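Local coordinates for soluble lytic transglycosylase B3 (Pseudomonas aeruginosa, PDB 5ANZ), which probably cleaves the glycan strands of peptidoglycan as a lytic transglycosylase in bacterial cell-wall turnover, and binds a calcium ion, at residues A239-A244 / L324-S329; D135-I140 / D233-T238; H318-I323 / N328-A333; A249-G254 / S297-S302; S149-K154 / M202-F207. One frame throughout, in Å; residues are numbered along the deposited sequence.

Contact 1: residues A239-A244 / L324-S329; sequences ANYLKA and LKYNNS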
# COMPACT_ATOMS: atom_id res chain seq x y z
N ALA A 239 -14.06 -4.31 -2.74
CA ALA A 239 -14.51 -3.79 -4.02
C ALA A 239 -15.08 -2.39 -3.87
O ALA A 239 -14.83 -1.51 -4.69
CB ALA A 239 -15.56 -4.72 -4.64
N ASN A 240 -15.86 -2.19 -2.82
CA ASN A 240 -16.45 -0.88 -2.56
C ASN A 240 -15.36 0.20 -2.40
O ASN A 240 -15.47 1.32 -2.91
CB ASN A 240 -17.33 -0.96 -1.31
CG ASN A 240 -18.14 0.28 -1.11
OD1 ASN A 240 -18.78 0.77 -2.03
ND2 ASN A 240 -18.13 0.81 0.11
N TYR A 241 -14.29 -0.15 -1.69
CA TYR A 241 -13.18 0.78 -1.46
C TYR A 241 -12.42 1.03 -2.77
O TYR A 241 -12.07 2.18 -3.09
CB TYR A 241 -12.25 0.23 -0.37
CG TYR A 241 -11.15 1.19 0.07
CD1 TYR A 241 -9.95 1.28 -0.63
CD2 TYR A 241 -11.31 2.00 1.18
CE1 TYR A 241 -8.95 2.15 -0.23
CE2 TYR A 241 -10.32 2.87 1.59
CZ TYR A 241 -9.14 2.94 0.88
OH TYR A 241 -8.15 3.80 1.30
N LEU A 242 -12.17 -0.02 -3.55
CA LEU A 242 -11.52 0.20 -4.85
C LEU A 242 -12.37 1.07 -5.77
O LEU A 242 -11.83 1.91 -6.51
CB LEU A 242 -11.23 -1.14 -5.54
CG LEU A 242 -10.05 -1.91 -4.95
CD1 LEU A 242 -10.00 -3.32 -5.58
CD2 LEU A 242 -8.70 -1.17 -5.15
N LYS A 243 -13.68 0.88 -5.75
CA LYS A 243 -14.54 1.64 -6.63
C LYS A 243 -14.54 3.10 -6.18
O LYS A 243 -14.48 4.00 -7.03
CB LYS A 243 -15.97 1.07 -6.66
CG LYS A 243 -16.95 1.80 -7.59
CD LYS A 243 -16.55 1.62 -9.08
CE LYS A 243 -17.50 2.39 -10.02
NZ LYS A 243 -18.87 1.81 -10.09
N ALA A 244 -14.61 3.33 -4.87
CA ALA A 244 -14.58 4.70 -4.33
C ALA A 244 -13.25 5.37 -4.68
O ALA A 244 -13.19 6.60 -4.82
CB ALA A 244 -14.78 4.69 -2.82
N LEU A 324 -3.13 2.60 -5.09
CA LEU A 324 -2.29 3.37 -4.17
C LEU A 324 -3.08 3.95 -3.01
O LEU A 324 -2.52 4.27 -1.95
CB LEU A 324 -1.58 4.49 -4.94
CG LEU A 324 -0.44 4.07 -5.84
CD1 LEU A 324 0.02 5.27 -6.66
CD2 LEU A 324 0.71 3.54 -5.02
N LYS A 325 -4.39 4.10 -3.19
CA LYS A 325 -5.21 4.63 -2.11
C LYS A 325 -5.40 3.56 -1.03
O LYS A 325 -5.77 3.86 0.10
CB LYS A 325 -6.55 5.13 -2.65
CG LYS A 325 -6.43 6.28 -3.63
CD LYS A 325 -7.79 6.83 -4.00
CE LYS A 325 -7.69 8.13 -4.80
NZ LYS A 325 -7.39 7.90 -6.23
N TYR A 326 -5.13 2.31 -1.39
CA TYR A 326 -5.25 1.20 -0.46
C TYR A 326 -3.97 1.12 0.37
O TYR A 326 -4.01 0.93 1.59
CB TYR A 326 -5.53 -0.14 -1.21
CG TYR A 326 -6.38 -1.12 -0.44
CD1 TYR A 326 -5.89 -1.75 0.68
CD2 TYR A 326 -7.69 -1.42 -0.84
CE1 TYR A 326 -6.66 -2.63 1.40
CE2 TYR A 326 -8.48 -2.32 -0.11
CZ TYR A 326 -7.95 -2.91 1.01
OH TYR A 326 -8.69 -3.82 1.74
N ASN A 327 -2.84 1.29 -0.31
CA ASN A 327 -1.53 1.35 0.32
C ASN A 327 -0.65 2.19 -0.60
O ASN A 327 -0.43 1.85 -1.76
CB ASN A 327 -0.96 -0.07 0.56
CG ASN A 327 0.47 -0.07 1.10
OD1 ASN A 327 1.29 0.79 0.77
ND2 ASN A 327 0.78 -1.07 1.91
N ASN A 328 -0.18 3.31 -0.07
CA ASN A 328 0.53 4.29 -0.87
C ASN A 328 1.99 3.95 -1.04
O ASN A 328 2.87 4.72 -0.66
CB ASN A 328 0.39 5.68 -0.24
CG ASN A 328 0.69 6.79 -1.20
OD1 ASN A 328 0.56 6.62 -2.41
ND2 ASN A 328 1.09 7.95 -0.68
N SER A 329 2.25 2.76 -1.57
CA SER A 329 3.59 2.33 -1.93
C SER A 329 3.55 1.85 -3.36
O SER A 329 2.74 0.99 -3.69
CB SER A 329 4.07 1.20 -1.01
OG SER A 329 5.07 0.43 -1.66
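One hydrogen bond joins the segments: Tyr241 OH donates to Lys325 O over 2.7 Å. The hydroxyl sits above the carbonyl plane, 47° out of it and off the lone pairs. Seen from the tyrosine, the same oxygen lies at the edge of the ring. Tyr241 reaches it because CG is anti to the backbone N (chi1 -173°), which sends the ring from helix 231-244 toward the loop.

The aromatic contact is between Tyr241 and Tyr326. Their ring centroids are 5.1 Å apart and the planes meet at 70°, in an oblique arrangement. The touch is made by Tyr241 CD1 and Tyr326 CD2, 3.5 Å apart. The hydroxyl of Tyr326 bonds elsewhere, to Thr205 O.

A looser apolar contact adds Leu242, whose CD2 is 4.4 Å from Tyr326 CD2. In another structure of this protein Tyr326 binds N-acetyl-D-glucosamine, as does Thr211, which lies beside Tyr241. No sugar is bound here, but the pair borders that site.

Lys325 NZ bonds to Ser245 O just past helix 231-244. Tyr326 also packs on Ile140 and Glu144 of helix 134-145 and on Tyr332 of helix 330-343, which places the 324-329 loop among three helices.

Contact 2: residues D135-I140 / D233-T238; sequences DAVVAI and DALAST. With CA (calcium ion), chain B.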
# COMPACT_ATOMS: atom_id res chain seq x y z
N ASP A 135 -10.34 -10.18 -10.20
CA ASP A 135 -8.93 -10.54 -10.05
C ASP A 135 -8.21 -9.50 -9.21
O ASP A 135 -7.32 -9.83 -8.42
CB ASP A 135 -8.23 -10.69 -11.40
CG ASP A 135 -8.66 -11.93 -12.17
OD1 ASP A 135 -9.32 -12.83 -11.58
OD2 ASP A 135 -8.32 -12.02 -13.37
N ALA A 136 -8.62 -8.24 -9.34
CA ALA A 136 -8.02 -7.17 -8.54
C ALA A 136 -8.46 -7.25 -7.08
O ALA A 136 -7.64 -7.10 -6.19
CB ALA A 136 -8.36 -5.81 -9.12
N VAL A 137 -9.75 -7.51 -6.85
CA VAL A 137 -10.26 -7.73 -5.48
C VAL A 137 -9.50 -8.87 -4.80
O VAL A 137 -9.03 -8.73 -3.67
CB VAL A 137 -11.76 -8.04 -5.49
CG1 VAL A 137 -12.26 -8.37 -4.08
CG2 VAL A 137 -12.55 -6.85 -6.03
N VAL A 138 -9.34 -9.99 -5.50
CA VAL A 138 -8.65 -11.12 -4.91
C VAL A 138 -7.15 -10.83 -4.73
O VAL A 138 -6.56 -11.26 -3.75
CB VAL A 138 -8.89 -12.41 -5.72
CG1 VAL A 138 -7.96 -13.55 -5.26
CG2 VAL A 138 -10.37 -12.84 -5.58
N ALA A 139 -6.55 -10.07 -5.64
CA ALA A 139 -5.14 -9.74 -5.46
C ALA A 139 -4.93 -8.88 -4.22
O ALA A 139 -3.97 -9.07 -3.50
CB ALA A 139 -4.59 -9.03 -6.72
N ILE A 140 -5.82 -7.92 -3.99
CA ILE A 140 -5.69 -7.07 -2.80
C ILE A 140 -5.83 -7.94 -1.54
O ILE A 140 -5.07 -7.80 -0.58
CB ILE A 140 -6.76 -5.96 -2.80
CG1 ILE A 140 -6.50 -4.91 -3.90
CG2 ILE A 140 -6.85 -5.29 -1.40
CD1 ILE A 140 -5.46 -3.82 -3.59
N ASP A 233 -18.71 -10.30 2.95
CA ASP A 233 -18.54 -8.93 3.44
C ASP A 233 -17.15 -8.40 3.12
O ASP A 233 -16.98 -7.25 2.72
CB ASP A 233 -18.76 -8.83 4.96
CG ASP A 233 -20.20 -9.13 5.39
OD1 ASP A 233 -21.14 -9.27 4.56
OD2 ASP A 233 -20.38 -9.20 6.63
N ALA A 234 -16.14 -9.23 3.31
CA ALA A 234 -14.77 -8.79 3.06
C ALA A 234 -14.55 -8.43 1.59
O ALA A 234 -13.97 -7.40 1.29
CB ALA A 234 -13.77 -9.89 3.47
N LEU A 235 -14.98 -9.32 0.70
CA LEU A 235 -14.77 -9.10 -0.73
C LEU A 235 -15.58 -7.89 -1.21
O LEU A 235 -15.07 -7.07 -1.98
CB LEU A 235 -15.14 -10.37 -1.52
CG LEU A 235 -14.23 -11.58 -1.22
CD1 LEU A 235 -14.79 -12.89 -1.84
CD2 LEU A 235 -12.80 -11.30 -1.69
N ALA A 236 -16.81 -7.77 -0.76
CA ALA A 236 -17.62 -6.62 -1.18
C ALA A 236 -17.04 -5.33 -0.63
O ALA A 236 -17.07 -4.29 -1.32
CB ALA A 236 -19.05 -6.79 -0.72
N SER A 237 -16.51 -5.38 0.59
CA SER A 237 -15.90 -4.20 1.20
C SER A 237 -14.68 -3.76 0.41
O SER A 237 -14.49 -2.57 0.15
CB SER A 237 -15.51 -4.47 2.66
OG SER A 237 -16.66 -4.76 3.44
N THR A 238 -13.85 -4.72 0.01
CA THR A 238 -12.66 -4.42 -0.77
C THR A 238 -13.05 -3.76 -2.08
O THR A 238 -12.44 -2.76 -2.49
CB THR A 238 -11.87 -5.70 -1.04
OG1 THR A 238 -11.49 -6.28 0.22
CG2 THR A 238 -10.60 -5.40 -1.87
CA CA B . -22.75 -9.46 6.85
O HOH W 1 -21.97 -11.19 8.27
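Ala234 O is gripped twice by Thr238, the residue that meets helix 134-145. Thr238 N donates at 3.0 Å to Ala234 O, and Thr238 OG1 at 2.9 Å to the same oxygen. The two donors come from opposite faces of the carbonyl plane. The second bond gives the buried hydroxyl a partner inside its own helix and fixes its rotation. With OG1 beside the backbone N (chi1 -60°), the methyl is left to face the other helix. Ser237 does the same one residue earlier: its OG donates to Asp233 O over 2.6 Å, and OG also accepts from Val217 N.

No hydrogen bond crosses the contact; methyl groups do the touching. Thr238 CG2 lies 3.8 Å from Ile140 CG2. Val137 turns CG1 toward Leu235, where it is 3.8 Å from Leu235 CD2 and also rests near the backbone O of that residue. The same Val137 methyl borders Thr238, so it sits between two residues of helix 231-244. The axes of segments 135-140 and 233-238 approach to 9.7 Å, with 111° between their directions. Leu235 also reaches Ile122 and Leu123 of helix 120-130, and Ile140 packs on Val336 of helix 330-343.

At the far end of the segment Asp233 binds calcium with both carboxylate oxygens, OD2 at 2.4 Å and OD1 at 2.8 Å from the ion. Asp218, Asp220, Asp222, the backbone O of Lys224 and a water bring the ligands to seven. Alternating side-chain ligands, then a carbonyl and a closing bidentate acid, make an EF-hand-like calcium loop, here longer than the canonical twelve residues.

Contact 3: residues H318-I323 / N328-A333; sequences HNFRAI and NSSAYA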
# COMPACT_ATOMS: atom_id res chain seq x y z
N HIS A 318 -4.84 4.85 -14.42
CA HIS A 318 -5.70 5.30 -13.34
C HIS A 318 -5.93 4.22 -12.28
O HIS A 318 -5.93 4.53 -11.09
CB HIS A 318 -7.04 5.76 -13.92
CG HIS A 318 -7.87 6.55 -12.95
ND1 HIS A 318 -7.45 7.74 -12.41
CD2 HIS A 318 -9.10 6.31 -12.43
CE1 HIS A 318 -8.38 8.20 -11.60
NE2 HIS A 318 -9.39 7.35 -11.59
N ASN A 319 -6.10 2.97 -12.71
CA ASN A 319 -6.39 1.92 -11.73
C ASN A 319 -5.20 1.65 -10.81
O ASN A 319 -5.37 1.21 -9.67
CB ASN A 319 -6.83 0.62 -12.43
CG ASN A 319 -8.28 0.69 -12.91
OD1 ASN A 319 -9.03 1.60 -12.57
ND2 ASN A 319 -8.69 -0.30 -13.69
N PHE A 320 -3.98 1.94 -11.28
CA PHE A 320 -2.81 1.91 -10.40
C PHE A 320 -2.96 2.96 -9.29
O PHE A 320 -2.65 2.69 -8.13
CB PHE A 320 -1.53 2.16 -11.22
CG PHE A 320 -0.26 1.90 -10.46
CD1 PHE A 320 0.27 0.62 -10.41
CD2 PHE A 320 0.44 2.93 -9.85
CE1 PHE A 320 1.46 0.35 -9.74
CE2 PHE A 320 1.64 2.68 -9.18
CZ PHE A 320 2.14 1.38 -9.13
N ARG A 321 -3.42 4.15 -9.66
CA ARG A 321 -3.66 5.18 -8.66
C ARG A 321 -4.71 4.75 -7.64
O ARG A 321 -4.63 5.12 -6.47
CB ARG A 321 -4.08 6.49 -9.34
CG ARG A 321 -3.04 7.03 -10.32
CD ARG A 321 -3.53 8.31 -11.01
NE ARG A 321 -3.69 9.41 -10.06
CZ ARG A 321 -4.32 10.56 -10.33
NH1 ARG A 321 -4.87 10.77 -11.52
NH2 ARG A 321 -4.41 11.50 -9.39
N ALA A 322 -5.71 3.99 -8.09
CA ALA A 322 -6.73 3.49 -7.17
C ALA A 322 -6.12 2.54 -6.13
O ALA A 322 -6.46 2.58 -4.95
CB ALA A 322 -7.85 2.77 -7.95
N ILE A 323 -5.24 1.67 -6.59
CA ILE A 323 -4.59 0.74 -5.68
C ILE A 323 -3.74 1.49 -4.67
O ILE A 323 -3.66 1.12 -3.51
CB ILE A 323 -3.73 -0.26 -6.46
CG1 ILE A 323 -4.62 -1.08 -7.41
CG2 ILE A 323 -2.95 -1.14 -5.48
CD1 ILE A 323 -3.84 -1.79 -8.51
N ASN A 328 -0.18 3.31 -0.07
CA ASN A 328 0.53 4.29 -0.87
C ASN A 328 1.99 3.95 -1.04
O ASN A 328 2.87 4.72 -0.66
CB ASN A 328 0.39 5.68 -0.24
CG ASN A 328 0.69 6.79 -1.20
OD1 ASN A 328 0.56 6.62 -2.41
ND2 ASN A 328 1.09 7.95 -0.68
N SER A 329 2.25 2.76 -1.57
CA SER A 329 3.59 2.33 -1.93
C SER A 329 3.55 1.85 -3.36
O SER A 329 2.74 0.99 -3.69
CB SER A 329 4.07 1.20 -1.01
OG SER A 329 5.07 0.43 -1.66
N SER A 330 4.39 2.41 -4.23
CA SER A 330 4.40 1.99 -5.62
C SER A 330 4.80 0.52 -5.75
O SER A 330 4.32 -0.17 -6.64
CB SER A 330 5.33 2.87 -6.46
OG SER A 330 4.80 4.18 -6.59
N ALA A 331 5.65 0.04 -4.85
CA ALA A 331 6.02 -1.39 -4.89
C ALA A 331 4.80 -2.27 -4.59
O ALA A 331 4.53 -3.26 -5.28
CB ALA A 331 7.13 -1.68 -3.90
N TYR A 332 4.04 -1.88 -3.58
CA TYR A 332 2.79 -2.58 -3.24
C TYR A 332 1.83 -2.59 -4.41
O TYR A 332 1.27 -3.62 -4.77
CB TYR A 332 2.13 -1.91 -2.04
CG TYR A 332 0.71 -2.39 -1.77
CD1 TYR A 332 -0.38 -1.80 -2.41
CD2 TYR A 332 0.45 -3.40 -0.86
CE1 TYR A 332 -1.68 -2.21 -2.14
CE2 TYR A 332 -0.84 -3.82 -0.59
CZ TYR A 332 -1.90 -3.23 -1.25
OH TYR A 332 -3.20 -3.62 -0.99
N ALA A 333 1.63 -1.43 -5.02
CA ALA A 333 0.64 -1.35 -6.10
C ALA A 333 1.11 -2.14 -7.32
O ALA A 333 0.31 -2.79 -7.98
CB ALA A 333 0.34 0.11 -6.46
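Phe320 lays one face of its ring over the methyl of Ala333. Ala333 CB is 3.7 Å from the ring centroid and 25° off the normal, a CH-pi contact displaced toward the rim. The closest ring carbons, CZ and CE1, are each 3.5 Å from Ala333 CB. Having CG anti to the backbone N (chi1 -169°) swings the ring out from helix 318-324 to the start of the next helix. There its edge meets a backbone oxygen: Ser330 O lies near the ring plane, 3.7 Å from Phe320 CZ.

Ile323 works one turn further along. Its CG2 branch is 3.6 Å from Ala333 CA and so presses on the backbone of the second helix. The same methyl touches the Tyr332 ring obliquely, at 3.7 Å from Tyr332 CE1. Ala333 is thus flanked by both Phe320 and Ile323. Consistent with its small side chain, the CA atoms of Ile323 and Ala333 are 5.6 Å apart.

Two consecutive helices, 318-324 and 330-343, pack together here within the lysozyme-like transglycosylase domain. They are joined by a short loop that carries Tyr326 of the sugar site. Ser329 is the N-cap of the second helix. Its OG accepts from Tyr332 N at 3.2 Å, and the bond is nearly straight, 173° at the hydrogen. This ties the first turn down just where Tyr332 and Ala333 meet Ile323.

On the side of helix 134-145, Ile140 packs against both Ile323 and Tyr332. Leu304 of strand 300-304 lies against Phe320.

Contact 4: residues A249-G254 / S297-S302; sequences AGQPWG and SGEQAS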
# COMPACT_ATOMS: atom_id res chain seq x y z
N ALA A 249 -13.63 -0.68 -14.30
CA ALA A 249 -13.69 -2.10 -14.62
C ALA A 249 -13.10 -2.40 -16.00
O ALA A 249 -13.47 -1.77 -17.00
CB ALA A 249 -15.13 -2.60 -14.55
N GLY A 250 -12.22 -3.39 -16.04
CA GLY A 250 -11.70 -3.89 -17.29
C GLY A 250 -10.51 -3.10 -17.81
O GLY A 250 -9.89 -3.52 -18.77
N GLN A 251 -10.19 -1.97 -17.18
CA GLN A 251 -9.04 -1.18 -17.64
C GLN A 251 -7.78 -1.73 -16.97
O GLN A 251 -7.80 -2.07 -15.80
CB GLN A 251 -9.24 0.31 -17.30
CG GLN A 251 -8.41 1.25 -18.16
CD GLN A 251 -8.71 2.71 -17.88
OE1 GLN A 251 -8.07 3.34 -17.03
NE2 GLN A 251 -9.70 3.25 -18.58
N PRO A 252 -6.68 -1.84 -17.71
CA PRO A 252 -5.46 -2.35 -17.06
C PRO A 252 -4.91 -1.37 -16.02
O PRO A 252 -5.04 -0.15 -16.19
CB PRO A 252 -4.46 -2.52 -18.23
CG PRO A 252 -5.02 -1.72 -19.36
CD PRO A 252 -6.52 -1.66 -19.17
N TRP A 253 -4.32 -1.91 -14.96
CA TRP A 253 -3.63 -1.06 -13.98
C TRP A 253 -2.41 -0.42 -14.63
O TRP A 253 -1.98 0.67 -14.25
CB TRP A 253 -3.21 -1.88 -12.76
CG TRP A 253 -2.35 -3.05 -13.12
CD1 TRP A 253 -2.77 -4.34 -13.37
CD2 TRP A 253 -0.94 -3.04 -13.30
NE1 TRP A 253 -1.68 -5.13 -13.68
CE2 TRP A 253 -0.55 -4.36 -13.65
CE3 TRP A 253 0.05 -2.05 -13.20
CZ2 TRP A 253 0.78 -4.70 -13.89
CZ3 TRP A 253 1.36 -2.39 -13.43
CH2 TRP A 253 1.72 -3.71 -13.77
N GLY A 254 -1.86 -1.11 -15.62
CA GLY A 254 -0.65 -0.66 -16.26
C GLY A 254 -0.02 -1.85 -16.93
O GLY A 254 -0.58 -2.95 -16.97
N SER A 297 -5.43 4.88 -26.14
CA SER A 297 -4.50 5.95 -26.51
C SER A 297 -4.78 7.28 -25.80
O SER A 297 -3.87 8.10 -25.63
CB SER A 297 -4.54 6.17 -28.03
OG SER A 297 -5.85 6.51 -28.46
N GLY A 298 -6.03 7.49 -25.39
CA GLY A 298 -6.39 8.71 -24.70
C GLY A 298 -6.20 8.65 -23.19
O GLY A 298 -6.33 9.67 -22.50
N GLU A 299 -5.87 7.47 -22.67
CA GLU A 299 -5.76 7.28 -21.22
C GLU A 299 -4.48 7.88 -20.63
O GLU A 299 -3.39 7.70 -21.18
CB GLU A 299 -5.82 5.79 -20.87
CG GLU A 299 -7.20 5.19 -20.98
CD GLU A 299 -8.18 5.83 -20.02
OE1 GLU A 299 -7.77 6.21 -18.90
OE2 GLU A 299 -9.36 5.97 -20.39
N GLN A 300 -4.63 8.56 -19.50
CA GLN A 300 -3.49 9.19 -18.85
C GLN A 300 -2.64 8.15 -18.14
O GLN A 300 -3.16 7.27 -17.44
CB GLN A 300 -3.95 10.25 -17.85
CG GLN A 300 -4.65 11.43 -18.48
CD GLN A 300 -3.71 12.32 -19.26
OE1 GLN A 300 -2.54 12.46 -18.91
NE2 GLN A 300 -4.22 12.93 -20.33
N ALA A 301 -1.33 8.23 -18.32
CA ALA A 301 -0.44 7.27 -17.66
C ALA A 301 0.84 7.93 -17.18
O ALA A 301 1.26 8.95 -17.72
CB ALA A 301 -0.13 6.11 -18.62
N SER A 302 1.46 7.33 -16.17
CA SER A 302 2.75 7.76 -15.64
C SER A 302 3.77 6.66 -15.84
O SER A 302 3.40 5.48 -15.91
CB SER A 302 2.65 8.08 -14.14
OG SER A 302 1.72 9.12 -13.91
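Gln251 meets Glu299 at the surface, beside the five-stranded antiparallel sheet of the transglycosylase domain. Gln251 belongs to the loop that leads into strand 254-258, and Glu299 comes just before strand 300-304. Strand 313-316 runs between these two strands in the sheet.

The CB of Gln251 points toward the other segment. From there CG is anti to the backbone N (chi1 -158°) and the chain runs on extended, which carries the amide across to Glu299. Glu299 comes from the opposite direction with its chain bent at chi2 (-62°). Gln251 CD is 3.8 Å from both Glu299 CD and Glu299 OE1. At the tip the two branches differ. Gln251 OE1 lies 3.4 Å from Glu299 OE1, and as both are acceptors no bond joins them. Gln251 NE2 is 3.3 Å from Glu299 OE2 and equally close to Glu299 CD. The side chain of Gln251 also touches His318 at the start of helix 318-324, while its backbone O accepts from Asn319 ND2.

The planes of the amide and the carboxylate are turned 49° against each other, and Gln251 NE2 also comes to 4.0 Å from Glu299 CG.

Contact 5: residues S149-K154 / M202-F207; sequences SHMGNK and MGQTQF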
# COMPACT_ATOMS: atom_id res chain seq x y z
N SER A 149 -5.73 -15.50 5.90
CA SER A 149 -4.99 -16.38 6.80
C SER A 149 -4.00 -15.62 7.71
O SER A 149 -3.50 -16.18 8.68
CB SER A 149 -4.24 -17.44 6.00
OG SER A 149 -3.12 -16.88 5.36
N HIS A 150 -3.72 -14.36 7.38
CA HIS A 150 -2.78 -13.57 8.17
C HIS A 150 -3.35 -12.18 8.41
O HIS A 150 -3.01 -11.22 7.70
CB HIS A 150 -1.43 -13.49 7.48
CG HIS A 150 -0.65 -14.77 7.55
ND1 HIS A 150 -1.02 -15.90 6.85
CD2 HIS A 150 0.46 -15.10 8.25
CE1 HIS A 150 -0.16 -16.87 7.11
NE2 HIS A 150 0.75 -16.41 7.96
N MET A 151 -4.23 -12.08 9.40
CA MET A 151 -4.91 -10.84 9.74
C MET A 151 -4.22 -10.11 10.89
O MET A 151 -4.55 -8.98 11.24
CB MET A 151 -6.36 -11.16 10.10
CG MET A 151 -7.13 -11.83 8.98
SD MET A 151 -8.86 -12.08 9.43
CE MET A 151 -8.84 -13.75 10.06
N GLY A 152 -3.23 -10.78 11.47
CA GLY A 152 -2.69 -10.36 12.73
C GLY A 152 -3.36 -11.20 13.80
O GLY A 152 -4.37 -11.87 13.56
N ASN A 153 -2.76 -11.18 14.97
CA ASN A 153 -3.29 -11.86 16.13
C ASN A 153 -3.20 -10.90 17.29
O ASN A 153 -2.78 -11.27 18.38
CB ASN A 153 -2.52 -13.15 16.42
CG ASN A 153 -1.05 -12.90 16.69
OD1 ASN A 153 -0.44 -12.00 16.11
ND2 ASN A 153 -0.46 -13.70 17.58
N LYS A 154 -3.54 -9.64 17.01
CA LYS A 154 -3.61 -8.65 18.06
C LYS A 154 -5.00 -8.07 18.16
O LYS A 154 -5.63 -7.77 17.16
CB LYS A 154 -2.56 -7.56 17.80
CG LYS A 154 -1.13 -8.07 17.92
CD LYS A 154 -0.13 -6.92 17.82
CE LYS A 154 1.29 -7.39 18.14
NZ LYS A 154 1.77 -8.42 17.18
N MET A 202 -7.54 -3.95 10.31
CA MET A 202 -8.41 -4.99 10.86
C MET A 202 -8.78 -6.08 9.86
O MET A 202 -9.07 -5.80 8.70
CB MET A 202 -9.70 -4.38 11.41
CG MET A 202 -9.48 -3.22 12.33
SD MET A 202 -11.05 -2.66 13.02
CE MET A 202 -11.99 -2.29 11.55
N GLY A 203 -8.80 -7.31 10.33
CA GLY A 203 -9.50 -8.36 9.62
C GLY A 203 -8.93 -8.71 8.25
O GLY A 203 -7.75 -8.54 8.01
N GLN A 204 -9.79 -9.22 7.38
CA GLN A 204 -9.33 -9.76 6.11
C GLN A 204 -8.95 -8.65 5.16
O GLN A 204 -8.09 -8.85 4.30
CB GLN A 204 -10.40 -10.64 5.48
CG GLN A 204 -10.83 -11.77 6.40
CD GLN A 204 -11.38 -12.96 5.66
OE1 GLN A 204 -11.03 -13.20 4.51
NE2 GLN A 204 -12.25 -13.72 6.32
N THR A 205 -9.60 -7.50 5.31
CA THR A 205 -9.35 -6.38 4.42
C THR A 205 -8.20 -5.48 4.90
O THR A 205 -7.69 -4.65 4.14
CB THR A 205 -10.61 -5.52 4.28
OG1 THR A 205 -11.00 -5.07 5.58
CG2 THR A 205 -11.75 -6.33 3.68
N GLN A 206 -7.84 -5.61 6.17
CA GLN A 206 -6.88 -4.72 6.84
C GLN A 206 -7.29 -3.25 6.74
O GLN A 206 -6.44 -2.36 6.62
CB GLN A 206 -5.47 -4.94 6.29
CG GLN A 206 -4.95 -6.36 6.61
CD GLN A 206 -4.55 -6.51 8.08
OE1 GLN A 206 -3.54 -5.95 8.52
NE2 GLN A 206 -5.35 -7.27 8.83
N PHE A 207 -8.60 -3.02 6.82
CA PHE A 207 -9.13 -1.66 6.99
C PHE A 207 -8.82 -1.11 8.39
O PHE A 207 -9.06 -1.82 9.37
CB PHE A 207 -10.65 -1.64 6.86
CG PHE A 207 -11.20 -1.77 5.46
CD1 PHE A 207 -10.38 -1.79 4.34
CD2 PHE A 207 -12.59 -1.82 5.28
CE1 PHE A 207 -10.94 -1.87 3.06
CE2 PHE A 207 -13.15 -1.88 4.01
CZ PHE A 207 -12.33 -1.91 2.90
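Met151 and Gly203 bring the two segments together, with their CA atoms 5.2 Å apart. Both segments are largely irregular in backbone. Gly203 has a positive phi, and Gln206 has left-handed helical angles (phi 55°, psi 37°), so the chain 202-207 curls back on itself. Met202 N bonds to Phe207 O at 2.8 Å and closes the curl.

The amide of Gln206 ties the curl to the other loop. Its NE2 donates to Gly203 O at 2.8 Å; the donor lies in the carbonyl plane and the acceptor in the amide plane. The same NE2 donates to Met151 O at 3.1 Å. That bond is more bent, 141° at the hydrogen, and the donor is tilted from the carbonyl plane. Two carbonyls, one from each segment, thus hold one amide nitrogen and fix the rotation of the amide.

Segment 202-207 is part of a loop of the Slt35-like lytic transglycosylase domain, between strand 195-196 and helix 209-215. It lies close to the sugar site, with the Gln206 side chain about 6 Å from that of Tyr326.

Met151 makes the apolar part. Its chain lies along the Gly203 peptide, with CG 3.5 Å from Gly203 O. The chain then reaches on to Gln204, and Met151 SD is 3.6 Å from Gln204 CG. Gln204 points its polar end elsewhere: OE1 accepts from Trp141 NE1 and NE2 donates to Trp228 O. Backbone bonds of Lys154 to Gly196 and of Gly203 to Ile195 link both segments to strand 195-196.

All five contacts belong to the transglycosylase domain. Contacts 1 and 2 share helix 231-244 and have centres 10 Å apart. Contacts 1 and 3 end on the same part of the chain, around the 325-329 loop, with centres 8 Å apart. Contacts 1, 2 and 5 touch one another, and contact 3 touches contacts 1, 2 and 4. Along the chain, contact 5 falls between the two segments of contact 2. Both close before contact 1 opens, and contact 4 lies between the two segments of contact 1. The centres of contacts 4 and 5 are 31 Å apart, on opposite sides of the centre of the chain. Contacts 1, 2, 3 and 5 thus gather round Tyr326, a sugar-binding residue.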